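Local coordinates for peptide methionine sulfoxide reductase MsrA (Treponema denticola ATCC 35405, PDB 5FA9), which probably repairs oxidised proteins by reducing methionine sulfoxide back to methionine with thioredoxin, through MsrA and MsrB units fused in one chain, at residues B[267-272]-B[283-287]; B[193-199]-B[229-233]; B[201-206]-B[290-294]; B[295-299]-B[308-312]; B[65-70]-B[106-110]. The protein carries 2 engineered substitutions. One frame throughout, in Å; residues are numbered along the deposited sequence.

Contact 1: B[267-272]-B[283-287]; sequences HLGHVF and RYSIN. Engineered in segment 283-287: Ser-285 (natural residue Cys).
Leu-268 O takes two donors from Asn-287. Asn-287 N lies 3.0 Å from Leu-268 O, nearly along the C=O axis. Asn-287 ND2 lies 2.9 Å from Leu-268 O, above the carbonyl plane, with its N-H bent to 139°. Asn-287 ND2 also donates to a water that is hydrogen-bonded to His-267 NE2. His-267 ND1 bonds Glu-258, and Asn-287 OD1 accepts from Glu-194 N. Both ends of the buried Asn-287 amide are used. The backbones of His-270 and Ser-285 bond both ways, as do those of Phe-272 and Arg-283. The result is an antiparallel beta hairpin inside the SelR (MsrB-type) domain. Toward the neighbouring strand 256-261, Leu-268 and Gly-269 both face Val-259 in a classic beta bulge. The engineered Ser-285 (natural Cys) puts CB 3.8 Å from Phe-272 CE2, at that ring's edge. Arg-283 is extended at first and bends at chi3 (64°), which brings its guanidinium over a ring face. The planes are 8° apart, with Arg-283 NH2 3.2 Å from Phe-272 CD2. Arg-283 NE pairs with Asp-274. On the other sheet face Val-271 CG2 stands over the centre of the Tyr-284 ring, whose OH bonds to Tyr-246 OH.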
# COMPACT_ATOMS: atom_id res chain seq x y z
N HIS B 267 -22.47 -10.04 -22.26
CA HIS B 267 -21.22 -10.76 -22.12
C HIS B 267 -20.08 -10.01 -22.80
O HIS B 267 -20.21 -9.57 -23.94
CB HIS B 267 -21.34 -12.17 -22.70
CG HIS B 267 -20.04 -12.90 -22.81
ND1 HIS B 267 -19.39 -13.44 -21.72
CD2 HIS B 267 -19.26 -13.17 -23.89
CE1 HIS B 267 -18.27 -14.01 -22.12
NE2 HIS B 267 -18.17 -13.87 -23.43
N LEU B 268 -18.96 -9.87 -22.09
CA LEU B 268 -17.82 -9.14 -22.62
C LEU B 268 -16.63 -10.06 -22.86
O LEU B 268 -15.95 -9.96 -23.88
CB LEU B 268 -17.42 -8.01 -21.67
CG LEU B 268 -18.53 -7.02 -21.32
CD1 LEU B 268 -18.02 -5.97 -20.35
CD2 LEU B 268 -19.08 -6.36 -22.58
N GLY B 269 -16.39 -10.96 -21.91
CA GLY B 269 -15.29 -11.90 -22.02
C GLY B 269 -14.93 -12.51 -20.68
O GLY B 269 -15.80 -12.81 -19.87
N HIS B 270 -13.63 -12.69 -20.44
CA HIS B 270 -13.16 -13.28 -19.20
C HIS B 270 -11.99 -12.50 -18.62
O HIS B 270 -11.27 -11.81 -19.34
CB HIS B 270 -12.75 -14.74 -19.42
CG HIS B 270 -13.81 -15.57 -20.06
ND1 HIS B 270 -14.04 -15.56 -21.42
CD2 HIS B 270 -14.71 -16.44 -19.54
CE1 HIS B 270 -15.03 -16.39 -21.71
NE2 HIS B 270 -15.45 -16.94 -20.58
N VAL B 271 -11.81 -12.60 -17.30
CA VAL B 271 -10.67 -11.98 -16.64
C VAL B 271 -9.75 -13.04 -16.05
O VAL B 271 -10.18 -13.94 -15.33
CB VAL B 271 -11.13 -11.00 -15.53
CG1 VAL B 271 -12.13 -11.66 -14.58
CG2 VAL B 271 -9.93 -10.45 -14.77
N PHE B 272 -8.47 -12.94 -16.38
CA PHE B 272 -7.48 -13.91 -15.92
C PHE B 272 -6.49 -13.26 -14.95
O PHE B 272 -6.49 -12.04 -14.78
CB PHE B 272 -6.74 -14.53 -17.10
CG PHE B 272 -7.65 -15.18 -18.11
CD1 PHE B 272 -8.04 -16.50 -17.95
CD2 PHE B 272 -8.11 -14.47 -19.20
CE1 PHE B 272 -8.87 -17.11 -18.88
CE2 PHE B 272 -8.95 -15.07 -20.13
CZ PHE B 272 -9.33 -16.39 -19.96
N ARG B 283 -5.60 -9.67 -16.28
CA ARG B 283 -5.78 -9.60 -17.73
C ARG B 283 -7.26 -9.72 -18.09
O ARG B 283 -7.85 -10.79 -18.01
CB ARG B 283 -4.98 -10.71 -18.43
CG ARG B 283 -5.24 -10.79 -19.93
CD ARG B 283 -4.28 -11.75 -20.61
NE ARG B 283 -4.46 -13.13 -20.16
CZ ARG B 283 -5.08 -14.07 -20.86
NH1 ARG B 283 -5.58 -13.79 -22.05
NH2 ARG B 283 -5.20 -15.30 -20.37
N TYR B 284 -7.85 -8.59 -18.49
CA TYR B 284 -9.23 -8.59 -18.95
C TYR B 284 -9.29 -8.89 -20.44
O TYR B 284 -9.01 -8.02 -21.27
CB TYR B 284 -9.89 -7.24 -18.65
CG TYR B 284 -10.20 -7.01 -17.19
CD1 TYR B 284 -9.22 -6.56 -16.31
CD2 TYR B 284 -11.47 -7.25 -16.68
CE1 TYR B 284 -9.50 -6.35 -14.97
CE2 TYR B 284 -11.76 -7.04 -15.34
CZ TYR B 284 -10.77 -6.59 -14.50
OH TYR B 284 -11.05 -6.39 -13.17
N SER B 285 -9.64 -10.12 -20.78
CA SER B 285 -9.76 -10.52 -22.17
C SER B 285 -11.17 -10.24 -22.67
O SER B 285 -12.13 -10.91 -22.26
CB SER B 285 -9.41 -12.00 -22.34
OG SER B 285 -9.20 -12.32 -23.71
N ILE B 286 -11.30 -9.25 -23.55
CA ILE B 286 -12.61 -8.78 -23.98
C ILE B 286 -12.76 -8.86 -25.50
O ILE B 286 -11.87 -8.47 -26.24
CB ILE B 286 -12.85 -7.32 -23.53
CG1 ILE B 286 -12.58 -7.17 -22.03
CG2 ILE B 286 -14.27 -6.88 -23.88
CD1 ILE B 286 -13.50 -8.00 -21.16
N ASN B 287 -13.90 -9.39 -25.94
CA ASN B 287 -14.21 -9.43 -27.37
C ASN B 287 -14.37 -8.02 -27.93
O ASN B 287 -15.11 -7.21 -27.38
CB ASN B 287 -15.48 -10.24 -27.62
CG ASN B 287 -15.36 -11.68 -27.16
OD1 ASN B 287 -14.78 -12.52 -27.85
ND2 ASN B 287 -15.91 -11.98 -25.98
O HOH W 1 -16.04 -14.47 -24.55

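Contact 2: B[193-199]-B[229-233]; sequences TERPFTS and GCGWP
Trp-232 lies alongside the loop 193-199, and its indole nitrogen is held by that loop. The contact joins two irregular loops of the SelR (MsrB-type) domain, and the first makes a type II beta turn from Arg-195 to Thr-198. Trp-232 NE1 donates to Glu-194 O at 2.8 Å. The oxygen lies in the indole plane, and the N-H points at it within 18° of straight. NE1 itself sits above the Glu-194 carbonyl plane, not on a lone pair. Pro-196 CG lies 3.6 Å from Trp-232 CZ2, and Thr-193 CG2 comes from the other side, near CZ2 and NE1. The Glu-194 chain runs past the indole in the opposite direction. Its carboxylate is bonded by Gly-288 N and Ala-289 N.

Phe-197 is the third residue of the turn. Its CG stands anti to its own carbonyl carbon (chi1 -54°), which lays the ring across Gly-231. The Gly-231 CA sits 3.4 Å from the centroid of the Phe-197 ring, a close CH-pi contact. Phe-197 N bonds back to Gly-231 O at 2.8 Å, on a lone pair. That oxygen takes a second hydrogen from a water, which also donates to Glu-194 OE2 and accepts from Ser-199 N.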
# COMPACT_ATOMS: atom_id res chain seq x y z
N THR B 193 -17.72 -16.27 -28.41
CA THR B 193 -16.36 -15.74 -28.39
C THR B 193 -15.82 -15.61 -29.81
O THR B 193 -15.70 -16.59 -30.53
CB THR B 193 -15.41 -16.63 -27.57
OG1 THR B 193 -15.82 -16.62 -26.19
CG2 THR B 193 -13.98 -16.13 -27.67
N GLU B 194 -15.49 -14.38 -30.20
CA GLU B 194 -14.93 -14.11 -31.52
C GLU B 194 -13.60 -14.84 -31.67
O GLU B 194 -12.89 -15.04 -30.69
CB GLU B 194 -14.75 -12.61 -31.73
CG GLU B 194 -13.67 -11.99 -30.85
CD GLU B 194 -13.63 -10.48 -30.93
OE1 GLU B 194 -14.61 -9.88 -31.43
OE2 GLU B 194 -12.63 -9.88 -30.48
N ARG B 195 -13.28 -15.24 -32.89
CA ARG B 195 -12.02 -15.95 -33.13
C ARG B 195 -10.86 -14.98 -32.97
O ARG B 195 -10.98 -13.80 -33.30
CB ARG B 195 -12.00 -16.60 -34.52
CG ARG B 195 -13.37 -16.95 -35.07
CD ARG B 195 -13.28 -17.66 -36.41
NE ARG B 195 -12.23 -17.13 -37.28
CZ ARG B 195 -11.12 -17.79 -37.59
NH1 ARG B 195 -10.92 -19.01 -37.12
NH2 ARG B 195 -10.22 -17.24 -38.39
N PRO B 196 -9.74 -15.47 -32.42
CA PRO B 196 -8.54 -14.67 -32.14
C PRO B 196 -8.04 -13.86 -33.34
O PRO B 196 -8.13 -14.32 -34.47
CB PRO B 196 -7.50 -15.71 -31.73
CG PRO B 196 -8.29 -16.85 -31.21
CD PRO B 196 -9.59 -16.86 -31.96
N PHE B 197 -7.53 -12.66 -33.06
CA PHE B 197 -6.89 -11.80 -34.06
C PHE B 197 -7.83 -11.34 -35.17
O PHE B 197 -7.37 -10.85 -36.21
CB PHE B 197 -5.67 -12.50 -34.68
CG PHE B 197 -4.67 -12.99 -33.67
CD1 PHE B 197 -3.69 -12.15 -33.17
CD2 PHE B 197 -4.71 -14.30 -33.22
CE1 PHE B 197 -2.77 -12.60 -32.24
CE2 PHE B 197 -3.79 -14.76 -32.29
CZ PHE B 197 -2.82 -13.91 -31.80
N THR B 198 -9.13 -11.49 -34.97
CA THR B 198 -10.11 -11.10 -35.98
C THR B 198 -10.67 -9.70 -35.75
O THR B 198 -11.12 -9.05 -36.69
CB THR B 198 -11.28 -12.10 -36.05
OG1 THR B 198 -11.91 -12.19 -34.76
CG2 THR B 198 -10.79 -13.47 -36.47
N SER B 199 -10.64 -9.25 -34.51
CA SER B 199 -11.18 -7.93 -34.17
C SER B 199 -10.23 -6.81 -34.57
O SER B 199 -9.01 -6.95 -34.48
CB SER B 199 -11.48 -7.84 -32.68
OG SER B 199 -11.98 -6.56 -32.34
N GLY B 229 -1.09 -10.84 -26.67
CA GLY B 229 -0.68 -11.78 -27.70
C GLY B 229 -1.60 -12.97 -27.85
O GLY B 229 -1.25 -13.95 -28.50
N CYS B 230 -2.79 -12.88 -27.25
CA CYS B 230 -3.73 -13.99 -27.29
C CYS B 230 -4.83 -13.78 -28.34
O CYS B 230 -5.72 -14.61 -28.49
CB CYS B 230 -4.37 -14.20 -25.91
SG CYS B 230 -3.19 -14.69 -24.62
N GLY B 231 -4.75 -12.66 -29.05
CA GLY B 231 -5.66 -12.41 -30.15
C GLY B 231 -6.90 -11.61 -29.80
O GLY B 231 -7.72 -11.31 -30.67
N TRP B 232 -7.05 -11.25 -28.53
CA TRP B 232 -8.18 -10.44 -28.09
C TRP B 232 -7.72 -9.15 -27.44
O TRP B 232 -6.64 -9.10 -26.85
CB TRP B 232 -9.07 -11.23 -27.12
CG TRP B 232 -9.72 -12.43 -27.72
CD1 TRP B 232 -10.77 -12.45 -28.59
CD2 TRP B 232 -9.37 -13.80 -27.48
NE1 TRP B 232 -11.09 -13.74 -28.91
CE2 TRP B 232 -10.25 -14.59 -28.24
CE3 TRP B 232 -8.40 -14.43 -26.70
CZ2 TRP B 232 -10.19 -15.98 -28.25
CZ3 TRP B 232 -8.34 -15.81 -26.70
CH2 TRP B 232 -9.23 -16.58 -27.47
N PRO B 233 -8.54 -8.09 -27.55
CA PRO B 233 -8.31 -6.85 -26.81
C PRO B 233 -8.15 -7.12 -25.31
O PRO B 233 -9.05 -7.69 -24.70
CB PRO B 233 -9.57 -6.03 -27.09
CG PRO B 233 -10.02 -6.50 -28.43
CD PRO B 233 -9.67 -7.96 -28.49
O HOH W 2 -10.08 -10.63 -31.77

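Contact 3: B[201-206]-B[290-294]; sequences YDKFDA and ALRFI
Phe-293 offers one ring face to the edge of Phe-204. The pair is T-shaped, with planes at 77° and centroids of the Phe-204 and Phe-293 rings 4.8 Å apart. It packs a loop of the SelR (MsrB-type) domain against strand 291-295, an outermost strand of a small three-stranded antiparallel sheet. Phe-204 CE2 stands over the centre of the Phe-293 ring. Ala-206 CB touches the far end of that ring, 3.7 Å from Phe-293 CZ. The Phe-293 CG is anti to the backbone N (chi1 177°), which turns the ring to the loop.

Tyr-201 reaches the strand nearer its start, at Leu-291 to Phe-293. Its ring crosses Phe-293 at a slant, with Tyr-201 CZ 3.5 Å from Phe-293 CB. Both rings also meet Tyr-210 of the middle strand, Tyr-201 edge-to-face. Arg-292 and Ile-294 make backbone bonds to Val-211 and Ile-209 on that strand. The backbone N of Phe-293, between them, is served by the loop instead. It donates to Tyr-201 OH at 3.0 Å, with an N-H angle of 164°. Beside the hydroxyl, Tyr-201 CE2 puts its ring edge 3.3 Å from Leu-291 O.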
# COMPACT_ATOMS: atom_id res chain seq x y z
N TYR B 201 -9.94 -4.18 -32.99
CA TYR B 201 -9.46 -3.60 -31.74
C TYR B 201 -8.34 -4.43 -31.11
O TYR B 201 -7.86 -4.10 -30.03
CB TYR B 201 -10.62 -3.46 -30.75
CG TYR B 201 -11.68 -2.48 -31.19
CD1 TYR B 201 -11.36 -1.39 -32.00
CD2 TYR B 201 -13.00 -2.63 -30.80
CE1 TYR B 201 -12.33 -0.50 -32.41
CE2 TYR B 201 -13.98 -1.74 -31.20
CZ TYR B 201 -13.64 -0.67 -32.00
OH TYR B 201 -14.61 0.22 -32.41
N ASP B 202 -7.93 -5.50 -31.78
CA ASP B 202 -6.86 -6.35 -31.27
C ASP B 202 -5.52 -5.62 -31.32
O ASP B 202 -4.95 -5.29 -30.28
CB ASP B 202 -6.78 -7.66 -32.05
CG ASP B 202 -5.72 -8.59 -31.52
OD1 ASP B 202 -5.58 -8.70 -30.29
OD2 ASP B 202 -5.01 -9.22 -32.34
N LYS B 203 -5.02 -5.38 -32.52
CA LYS B 203 -3.82 -4.57 -32.69
C LYS B 203 -4.23 -3.11 -32.86
O LYS B 203 -4.35 -2.61 -33.98
CB LYS B 203 -3.01 -5.04 -33.89
CG LYS B 203 -2.75 -6.54 -33.91
CD LYS B 203 -2.02 -7.00 -32.66
CE LYS B 203 -1.82 -8.51 -32.65
NZ LYS B 203 -1.56 -9.03 -31.29
N PHE B 204 -4.44 -2.43 -31.74
CA PHE B 204 -5.00 -1.09 -31.74
C PHE B 204 -4.58 -0.34 -30.47
O PHE B 204 -4.68 -0.87 -29.37
CB PHE B 204 -6.53 -1.17 -31.84
CG PHE B 204 -7.20 0.13 -32.17
CD1 PHE B 204 -7.33 0.53 -33.49
CD2 PHE B 204 -7.71 0.94 -31.18
CE1 PHE B 204 -7.95 1.73 -33.81
CE2 PHE B 204 -8.33 2.13 -31.48
CZ PHE B 204 -8.45 2.53 -32.80
N ASP B 205 -4.11 0.90 -30.63
CA ASP B 205 -3.50 1.62 -29.52
C ASP B 205 -3.86 3.11 -29.53
O ASP B 205 -3.22 3.93 -28.87
CB ASP B 205 -1.98 1.44 -29.53
CG ASP B 205 -1.32 1.88 -28.23
OD1 ASP B 205 -1.93 1.68 -27.16
OD2 ASP B 205 -0.19 2.42 -28.28
N ALA B 206 -4.89 3.49 -30.27
CA ALA B 206 -5.29 4.87 -30.31
C ALA B 206 -5.85 5.30 -28.97
O ALA B 206 -6.31 4.49 -28.22
CB ALA B 206 -6.29 5.10 -31.42
N ALA B 290 -17.83 -6.67 -28.75
CA ALA B 290 -18.65 -6.18 -27.65
C ALA B 290 -18.35 -4.71 -27.33
O ALA B 290 -19.01 -4.10 -26.50
CB ALA B 290 -18.44 -7.04 -26.41
N LEU B 291 -17.34 -4.16 -28.00
CA LEU B 291 -16.90 -2.80 -27.70
C LEU B 291 -17.06 -1.84 -28.88
O LEU B 291 -17.00 -2.23 -30.04
CB LEU B 291 -15.43 -2.81 -27.26
CG LEU B 291 -15.09 -3.73 -26.09
CD1 LEU B 291 -13.59 -3.73 -25.83
CD2 LEU B 291 -15.85 -3.31 -24.83
N ARG B 292 -17.28 -0.57 -28.55
CA ARG B 292 -17.26 0.51 -29.52
C ARG B 292 -16.23 1.56 -29.11
O ARG B 292 -16.35 2.18 -28.05
CB ARG B 292 -18.65 1.15 -29.65
CG ARG B 292 -18.70 2.33 -30.61
CD ARG B 292 -20.12 2.86 -30.74
NE ARG B 292 -20.15 4.29 -31.04
CZ ARG B 292 -20.56 5.22 -30.18
NH1 ARG B 292 -20.97 4.87 -28.97
NH2 ARG B 292 -20.55 6.50 -30.54
N PHE B 293 -15.22 1.76 -29.95
CA PHE B 293 -14.14 2.69 -29.63
C PHE B 293 -14.52 4.14 -29.92
O PHE B 293 -15.06 4.46 -30.98
CB PHE B 293 -12.87 2.33 -30.38
CG PHE B 293 -11.73 3.28 -30.15
CD1 PHE B 293 -11.03 3.26 -28.96
CD2 PHE B 293 -11.36 4.20 -31.12
CE1 PHE B 293 -9.98 4.14 -28.73
CE2 PHE B 293 -10.32 5.08 -30.91
CZ PHE B 293 -9.62 5.05 -29.71
N ILE B 294 -14.22 5.02 -28.97
CA ILE B 294 -14.48 6.44 -29.11
C ILE B 294 -13.20 7.24 -28.89
O ILE B 294 -12.71 7.32 -27.77
CB ILE B 294 -15.57 6.92 -28.13
CG1 ILE B 294 -16.84 6.09 -28.31
CG2 ILE B 294 -15.84 8.41 -28.32
CD1 ILE B 294 -18.02 6.60 -27.52

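Contact 4: B[295-299]-B[308-312]; sequences PYDKM and LPYVK
Tyr-296 CG lies opposite its backbone N (chi1 -177°), and this carries the ring out toward Leu-308, Val-311 and Lys-312. Lys-312 runs straight from CB to CE and turns at its last torsion (chi4 -75°). The straight part lies over one face of the Tyr-296 ring. Lys-312 CD is 3.5 Å from Tyr-296 CZ, and CE follows above CE2 and CD2. The ammonium group lies farther out, with Lys-312 NZ 5.2 Å from the ring centroid of Tyr-296, so any cation-pi attraction is weak at most.

Away from the lysine, Leu-308 CD2 fits between the ring and Met-299. It is 3.6 Å from Tyr-296 CE1 and 3.8 Å from Met-299 CE. Val-311 forks over the same pair. Its CG1 meets Tyr-296 CD1, and its CG2 meets Met-299 SD at 3.8 Å.

The two segments are short helical turns; in the second, Leu-308 O accepts from both Val-311 N and Lys-312 N. The first follows strand 291-295. Ile-209 of strand 208-212 touches both Met-299 and Val-311 from the sheet. Leu-308 also touches Phe-113 of the MsrA helix 104-115, so the second turn lies between the two fused units. With no hydrogen bond between the turns, their fit rests on shape and on burying apolar surface, while the lysine adds its methylenes and sends its charge to a salt bridge with Glu-207.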
# COMPACT_ATOMS: atom_id res chain seq x y z
N PRO B 295 -12.66 7.83 -29.97
CA PRO B 295 -11.42 8.61 -29.92
C PRO B 295 -11.47 9.73 -28.89
O PRO B 295 -12.53 10.31 -28.67
CB PRO B 295 -11.30 9.17 -31.34
CG PRO B 295 -12.09 8.23 -32.18
CD PRO B 295 -13.23 7.79 -31.32
N TYR B 296 -10.33 10.03 -28.28
CA TYR B 296 -10.23 11.07 -27.26
C TYR B 296 -10.72 12.42 -27.78
O TYR B 296 -11.38 13.17 -27.06
CB TYR B 296 -8.79 11.19 -26.76
CG TYR B 296 -8.60 12.20 -25.65
CD1 TYR B 296 -8.87 11.87 -24.33
CD2 TYR B 296 -8.13 13.48 -25.92
CE1 TYR B 296 -8.69 12.79 -23.31
CE2 TYR B 296 -7.94 14.40 -24.91
CZ TYR B 296 -8.23 14.05 -23.61
OH TYR B 296 -8.05 14.97 -22.60
N ASP B 297 -10.38 12.73 -29.02
CA ASP B 297 -10.75 13.99 -29.65
C ASP B 297 -12.26 14.15 -29.80
O ASP B 297 -12.79 15.26 -29.79
CB ASP B 297 -10.09 14.13 -31.02
CG ASP B 297 -8.58 14.29 -30.93
OD1 ASP B 297 -8.08 14.55 -29.81
OD2 ASP B 297 -7.91 14.15 -31.97
N LYS B 298 -12.96 13.02 -29.93
CA LYS B 298 -14.40 13.04 -30.16
C LYS B 298 -15.21 12.71 -28.91
O LYS B 298 -16.44 12.72 -28.94
CB LYS B 298 -14.76 12.06 -31.28
CG LYS B 298 -13.85 12.15 -32.49
CD LYS B 298 -14.52 11.62 -33.75
CE LYS B 298 -13.60 11.71 -34.95
NZ LYS B 298 -12.27 11.08 -34.67
N MET B 299 -14.51 12.42 -27.82
CA MET B 299 -15.16 12.05 -26.56
C MET B 299 -16.07 13.15 -26.02
O MET B 299 -17.21 12.89 -25.64
CB MET B 299 -14.12 11.68 -25.51
CG MET B 299 -13.59 10.26 -25.63
SD MET B 299 -12.42 9.84 -24.32
CE MET B 299 -13.43 10.10 -22.87
N LEU B 308 -12.65 11.89 -19.65
CA LEU B 308 -11.35 12.31 -20.18
C LEU B 308 -10.14 11.97 -19.29
O LEU B 308 -9.12 11.51 -19.81
CB LEU B 308 -11.36 13.81 -20.47
CG LEU B 308 -12.37 14.31 -21.51
CD1 LEU B 308 -12.29 15.82 -21.66
CD2 LEU B 308 -12.16 13.63 -22.85
N PRO B 309 -10.24 12.18 -17.96
CA PRO B 309 -9.05 11.87 -17.14
C PRO B 309 -8.65 10.39 -17.14
O PRO B 309 -7.50 10.08 -16.83
CB PRO B 309 -9.48 12.31 -15.74
CG PRO B 309 -10.50 13.35 -15.97
CD PRO B 309 -11.27 12.87 -17.16
N TYR B 310 -9.58 9.50 -17.46
CA TYR B 310 -9.27 8.07 -17.50
C TYR B 310 -8.39 7.74 -18.70
O TYR B 310 -7.70 6.72 -18.71
CB TYR B 310 -10.55 7.24 -17.53
CG TYR B 310 -11.39 7.37 -16.28
CD1 TYR B 310 -10.96 6.82 -15.08
CD2 TYR B 310 -12.60 8.04 -16.30
CE1 TYR B 310 -11.72 6.93 -13.93
CE2 TYR B 310 -13.37 8.16 -15.16
CZ TYR B 310 -12.92 7.61 -13.98
OH TYR B 310 -13.69 7.73 -12.84
N VAL B 311 -8.41 8.61 -19.71
CA VAL B 311 -7.56 8.45 -20.88
C VAL B 311 -6.25 9.21 -20.68
O VAL B 311 -5.17 8.68 -20.93
CB VAL B 311 -8.25 8.94 -22.16
CG1 VAL B 311 -7.36 8.70 -23.37
CG2 VAL B 311 -9.59 8.26 -22.34
N LYS B 312 -6.36 10.46 -20.24
CA LYS B 312 -5.20 11.29 -19.99
C LYS B 312 -5.21 11.84 -18.56
O LYS B 312 -5.70 12.94 -18.32
CB LYS B 312 -5.14 12.45 -20.99
CG LYS B 312 -4.92 12.03 -22.43
CD LYS B 312 -4.86 13.25 -23.34
CE LYS B 312 -4.63 12.84 -24.79
NZ LYS B 312 -3.22 12.43 -25.03

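Contact 5: B[65-70]-B[106-110]; sequences LQELLA and EINSF
Phe-110 is the main bump. Its ring fills the hollow on helix 65-74 formed by Gln-66, Leu-69 and Ala-70. Leu-69 CB sits over one face, 3.7 Å from Phe-110 CD1. The far end of the ring pushes in toward the backbone, with Phe-110 CE2 3.4 Å from Gln-66 O and CZ close to Ala-70 CB. Phe-110 CG is anti to its backbone N (chi1 -160°), and this sends the ring across the gap. In return, Leu-69 CD1 slides past the ring the other way and rests on Phe-110 CB and near Ile-107 CA. Leu-65 CD2 fills the next gap, 4.0 Å from Glu-106 CB and near Ile-107 CG1.

Beside the apolar fit runs a polar link. Gln-66 NE2 donates to Glu-106 OE1 at 3.1 Å, nearly straight at 172°, using the anti lone pair. The amide and carboxylate are nearly coplanar. One water links Gln-66 NE2 to Glu-106 O, and another donates to both Gln-66 OE1 and Glu-106 OE1.

The short helix segments cross at 46°, with axes 10.6 Å apart. Leu-69 and Ile-107 both touch Ile-96 of strand 95-98. The pair forms a helical layer over the mixed sheet of the alpha/beta MsrA domain.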
# COMPACT_ATOMS: atom_id res chain seq x y z
N LEU B 65 -6.84 6.54 -9.18
CA LEU B 65 -6.83 7.83 -8.52
C LEU B 65 -7.87 8.75 -9.14
O LEU B 65 -8.49 9.57 -8.46
CB LEU B 65 -5.44 8.47 -8.59
CG LEU B 65 -5.28 9.85 -7.94
CD1 LEU B 65 -5.65 9.80 -6.47
CD2 LEU B 65 -3.86 10.37 -8.13
N GLN B 66 -8.07 8.61 -10.45
CA GLN B 66 -9.04 9.41 -11.19
C GLN B 66 -10.45 9.19 -10.66
O GLN B 66 -11.19 10.16 -10.46
CB GLN B 66 -8.98 9.08 -12.69
CG GLN B 66 -7.80 9.72 -13.43
CD GLN B 66 -6.45 9.29 -12.89
OE1 GLN B 66 -6.21 8.11 -12.64
NE2 GLN B 66 -5.57 10.26 -12.68
N GLU B 67 -10.83 7.94 -10.45
CA GLU B 67 -12.15 7.62 -9.93
C GLU B 67 -12.31 8.11 -8.49
O GLU B 67 -13.35 8.63 -8.11
CB GLU B 67 -12.43 6.12 -10.01
CG GLU B 67 -13.78 5.72 -9.43
CD GLU B 67 -14.12 4.26 -9.64
OE1 GLU B 67 -15.12 3.79 -9.06
OE2 GLU B 67 -13.39 3.58 -10.39
N LEU B 68 -11.26 7.93 -7.69
CA LEU B 68 -11.28 8.36 -6.29
C LEU B 68 -11.48 9.87 -6.17
O LEU B 68 -12.23 10.34 -5.31
CB LEU B 68 -9.99 7.95 -5.58
CG LEU B 68 -9.84 6.47 -5.24
CD1 LEU B 68 -8.55 6.25 -4.46
CD2 LEU B 68 -11.04 5.98 -4.45
N LEU B 69 -10.82 10.62 -7.04
CA LEU B 69 -10.97 12.07 -7.04
C LEU B 69 -12.33 12.46 -7.61
O LEU B 69 -12.90 13.49 -7.24
CB LEU B 69 -9.85 12.73 -7.85
CG LEU B 69 -8.45 12.62 -7.23
CD1 LEU B 69 -7.42 13.34 -8.09
CD2 LEU B 69 -8.46 13.17 -5.81
N ALA B 70 -12.86 11.62 -8.50
CA ALA B 70 -14.20 11.82 -9.04
C ALA B 70 -15.24 11.66 -7.94
O ALA B 70 -16.17 12.46 -7.83
CB ALA B 70 -14.47 10.86 -10.18
N GLU B 106 -1.15 14.31 -11.63
CA GLU B 106 -2.47 13.72 -11.78
C GLU B 106 -3.51 14.50 -10.99
O GLU B 106 -4.60 14.78 -11.49
CB GLU B 106 -2.46 12.25 -11.33
CG GLU B 106 -1.70 11.31 -12.25
CD GLU B 106 -1.74 9.88 -11.77
OE1 GLU B 106 -2.85 9.31 -11.65
OE2 GLU B 106 -0.66 9.30 -11.51
N ILE B 107 -3.17 14.86 -9.76
CA ILE B 107 -4.06 15.63 -8.90
C ILE B 107 -4.33 17.02 -9.48
O ILE B 107 -5.48 17.46 -9.55
CB ILE B 107 -3.49 15.77 -7.47
CG1 ILE B 107 -3.35 14.40 -6.81
CG2 ILE B 107 -4.39 16.67 -6.63
CD1 ILE B 107 -2.64 14.43 -5.48
N ASN B 108 -3.26 17.70 -9.89
CA ASN B 108 -3.39 19.04 -10.46
C ASN B 108 -4.22 19.05 -11.74
O ASN B 108 -5.04 19.94 -11.94
CB ASN B 108 -2.01 19.63 -10.74
CG ASN B 108 -1.25 19.98 -9.47
OD1 ASN B 108 -1.85 20.32 -8.45
ND2 ASN B 108 0.07 19.89 -9.53
N SER B 109 -4.00 18.06 -12.60
CA SER B 109 -4.73 17.95 -13.85
C SER B 109 -6.22 17.74 -13.62
O SER B 109 -7.06 18.27 -14.35
CB SER B 109 -4.18 16.81 -14.70
OG SER B 109 -2.83 17.05 -15.06
N PHE B 110 -6.56 16.97 -12.59
CA PHE B 110 -7.95 16.66 -12.30
C PHE B 110 -8.69 17.88 -11.74
O PHE B 110 -9.86 18.09 -12.02
CB PHE B 110 -8.06 15.49 -11.32
CG PHE B 110 -9.40 14.80 -11.34
CD1 PHE B 110 -10.43 15.25 -10.53
CD2 PHE B 110 -9.63 13.72 -12.17
CE1 PHE B 110 -11.66 14.62 -10.54
CE2 PHE B 110 -10.86 13.09 -12.20
CZ PHE B 110 -11.88 13.54 -11.38
O HOH W 3 -5.88 12.94 -13.19
O HOH W 4 -3.65 6.57 -12.18

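Contacts 1, 2 and 3 belong to the SelR domain, and contact 5 to the MsrA domain. Contact 4 continues from the strand of contact 3, and its segment 308-312 reaches the MsrA helices of contact 5. Contacts 1, 4 and 5 are buried, contact 2 partly so, and contact 3 lies at the surface. Contact 1 is held mainly by strand backbone bonds. Contact 2 mixes loop bonds with ring packing, contact 3 rests on aromatic rings with one hydrogen bond, contact 4 is packing without hydrogen bonds, lysine methylenes included, and contact 5 is apolar with one side-chain hydrogen bond and two bridging waters. Pro-309 packs on Gln-66 and Phe-110, and Tyr-310 on Gln-66 and Glu-67.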